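Hypothetical protein TT1465 (Thermus thermophilus, PDB 1WEK) is of unknown function but belongs to the SLOG clan and has a Rossmann-like fold, a parallel sheet flanked by helices. Local coordinates at residues Phe19-Glu24 with Phe121-Val126. Sequence-based numbering, arbitrary orientation.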
loop_
_atom_site.group_PDB
_atom_site.type_symbol
_atom_site.label_atom_id
_atom_site.label_comp_id
_atom_site.label_asym_id
_atom_site.label_seq_id
_atom_site.Cartn_x
_atom_site.Cartn_y
_atom_site.Cartn_z
ATOM N N PHE A 19 -7.792 4.516 -1.311
ATOM C CA PHE A 19 -6.809 5.398 -0.712
ATOM C C PHE A 19 -7.500 6.158 0.415
ATOM O O PHE A 19 -7.033 6.159 1.548
ATOM C CB PHE A 19 -6.260 6.386 -1.751
ATOM C CG PHE A 19 -5.311 5.771 -2.733
ATOM C CD1 PHE A 19 -4.155 5.125 -2.296
ATOM C CD2 PHE A 19 -5.547 5.869 -4.098
ATOM C CE1 PHE A 19 -3.241 4.588 -3.207
ATOM C CE2 PHE A 19 -4.638 5.329 -5.021
ATOM C CZ PHE A 19 -3.486 4.689 -4.574
ATOM N N ARG A 20 -8.633 6.773 0.100
ATOM C CA ARG A 20 -9.378 7.530 1.100
ATOM C C ARG A 20 -9.920 6.619 2.207
ATOM O O ARG A 20 -9.784 6.921 3.398
ATOM C CB ARG A 20 -10.527 8.283 0.434
ATOM C CG ARG A 20 -11.278 9.215 1.359
ATOM C CD ARG A 20 -12.607 9.583 0.732
ATOM N NE ARG A 20 -12.566 10.833 -0.023
ATOM C CZ ARG A 20 -12.754 12.032 0.520
ATOM N NH1 ARG A 20 -12.993 12.144 1.824
ATOM N NH2 ARG A 20 -12.712 13.115 -0.241
ATOM N N ILE A 21 -10.527 5.507 1.811
ATOM C CA ILE A 21 -11.069 4.546 2.764
ATOM C C ILE A 21 -9.996 4.097 3.752
ATOM O O ILE A 21 -10.248 4.044 4.955
ATOM C CB ILE A 21 -11.625 3.322 2.040
ATOM C CG1 ILE A 21 -12.815 3.748 1.167
ATOM C CG2 ILE A 21 -12.038 2.246 3.058
ATOM C CD1 ILE A 21 -13.232 2.709 0.168
ATOM N N LEU A 22 -8.807 3.777 3.238
ATOM C CA LEU A 22 -7.694 3.345 4.074
ATOM C C LEU A 22 -7.238 4.462 5.015
ATOM O O LEU A 22 -6.932 4.221 6.186
ATOM C CB LEU A 22 -6.504 2.904 3.207
ATOM C CG LEU A 22 -6.616 1.479 2.655
ATOM C CD1 LEU A 22 -5.428 1.160 1.755
ATOM C CD2 LEU A 22 -6.689 0.514 3.818
ATOM N N ALA A 23 -7.172 5.674 4.477
ATOM C CA ALA A 23 -6.769 6.847 5.240
ATOM C C ALA A 23 -7.720 7.050 6.418
ATOM O O ALA A 23 -7.290 7.379 7.519
ATOM C CB ALA A 23 -6.773 8.088 4.338
ATOM N N GLU A 24 -9.012 6.841 6.181
ATOM C CA GLU A 24 -10.011 7.012 7.234
ATOM C C GLU A 24 -9.894 5.936 8.310
ATOM O O GLU A 24 -10.037 6.233 9.491
ATOM C CB GLU A 24 -11.423 7.049 6.632
ATOM C CG GLU A 24 -11.682 8.293 5.780
ATOM C CD GLU A 24 -13.088 8.340 5.190
ATOM O OE1 GLU A 24 -13.436 9.357 4.544
ATOM O OE2 GLU A 24 -13.850 7.367 5.370
ATOM N N PHE A 121 -20.082 5.303 5.605
ATOM C CA PHE A 121 -20.814 4.726 6.726
ATOM C C PHE A 121 -20.087 3.499 7.283
ATOM O O PHE A 121 -19.935 3.369 8.500
ATOM C CB PHE A 121 -22.237 4.320 6.309
ATOM C CG PHE A 121 -23.254 5.434 6.410
ATOM C CD1 PHE A 121 -23.753 6.050 5.269
ATOM C CD2 PHE A 121 -23.702 5.871 7.646
ATOM C CE1 PHE A 121 -24.679 7.081 5.358
ATOM C CE2 PHE A 121 -24.635 6.907 7.745
ATOM C CZ PHE A 121 -25.123 7.511 6.597
ATOM N N PHE A 122 -19.631 2.601 6.406
ATOM C CA PHE A 122 -18.958 1.403 6.892
ATOM C C PHE A 122 -17.712 1.698 7.747
ATOM O O PHE A 122 -17.512 1.060 8.776
ATOM C CB PHE A 122 -18.651 0.421 5.740
ATOM C CG PHE A 122 -17.610 0.894 4.753
ATOM C CD1 PHE A 122 -16.254 0.729 5.016
ATOM C CD2 PHE A 122 -17.987 1.430 3.526
ATOM C CE1 PHE A 122 -15.288 1.086 4.066
ATOM C CE2 PHE A 122 -17.037 1.788 2.575
ATOM C CZ PHE A 122 -15.682 1.615 2.841
ATOM N N VAL A 123 -16.886 2.663 7.356
ATOM C CA VAL A 123 -15.715 2.982 8.187
ATOM C C VAL A 123 -16.199 3.445 9.568
ATOM O O VAL A 123 -15.723 2.991 10.598
ATOM C CB VAL A 123 -14.855 4.107 7.576
ATOM C CG1 VAL A 123 -13.716 4.463 8.540
ATOM C CG2 VAL A 123 -14.291 3.656 6.226
ATOM N N ARG A 124 -17.171 4.344 9.570
ATOM C CA ARG A 124 -17.737 4.866 10.806
ATOM C C ARG A 124 -18.301 3.750 11.702
ATOM O O ARG A 124 -18.094 3.764 12.924
ATOM C CB ARG A 124 -18.816 5.885 10.449
ATOM C CG ARG A 124 -19.702 6.289 11.581
ATOM C CD ARG A 124 -20.444 7.549 11.226
ATOM N NE ARG A 124 -21.882 7.389 11.332
ATOM C CZ ARG A 124 -22.716 8.379 11.617
ATOM N NH1 ARG A 124 -22.250 9.599 11.836
ATOM N NH2 ARG A 124 -24.017 8.156 11.655
ATOM N N LYS A 125 -18.990 2.779 11.096
ATOM C CA LYS A 125 -19.573 1.656 11.835
ATOM C C LYS A 125 -18.491 0.798 12.480
ATOM O O LYS A 125 -18.711 0.232 13.548
ATOM C CB LYS A 125 -20.389 0.744 10.913
ATOM C CG LYS A 125 -21.566 1.384 10.195
ATOM C CD LYS A 125 -22.872 1.131 10.934
ATOM C CE LYS A 125 -24.048 1.163 9.969
ATOM N NZ LYS A 125 -23.859 0.163 8.876
ATOM N N VAL A 126 -17.341 0.674 11.817
ATOM C CA VAL A 126 -16.244 -0.115 12.335
ATOM C C VAL A 126 -15.664 0.593 13.562
ATOM O O VAL A 126 -15.415 -0.040 14.592
ATOM C CB VAL A 126 -15.119 -0.311 11.272
ATOM C CG1 VAL A 126 -13.833 -0.789 11.949
ATOM C CG2 VAL A 126 -15.545 -1.342 10.216
#
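I21 meets the edge of the F122 ring, its CG2 lying 3.6 Å from F122 CE1 near the ring plane. F122 has CG wedged between its own backbone N and carbonyl carbon (chi1 68°), which swings the ring to the other helix; CZ then takes the I21 CD1 methyl in plane at 3.8 Å. The next residue, V123, points toward helix 17-34, and its two methyls touch E24, one turn on from I21. Its CG1, anti to the backbone N (chi1 176°), lies 3.9 Å from E24 CB, while CG2 sits 3.8 Å from E24 OE2 and 4.1 Å from I21 CG2. E24, a buried residue, crosses V123 at about a right angle, as I21 does F122; its chain is extended, and OE1 accepts a hydrogen bond from the backbone N of R119, with R20 NH1 a long ion-pair partner at 3.9 Å. The segments run nearly parallel, at 18°, with axes 10.3 Å apart. Helix 17-34 packs on the start of helix 121-130, just after strand 114-118, outermost within this chain, whose L118 touches E24 and V123. F25 extends the apolar seam along helix 17-34, and V126 of a second subunit packs on F122.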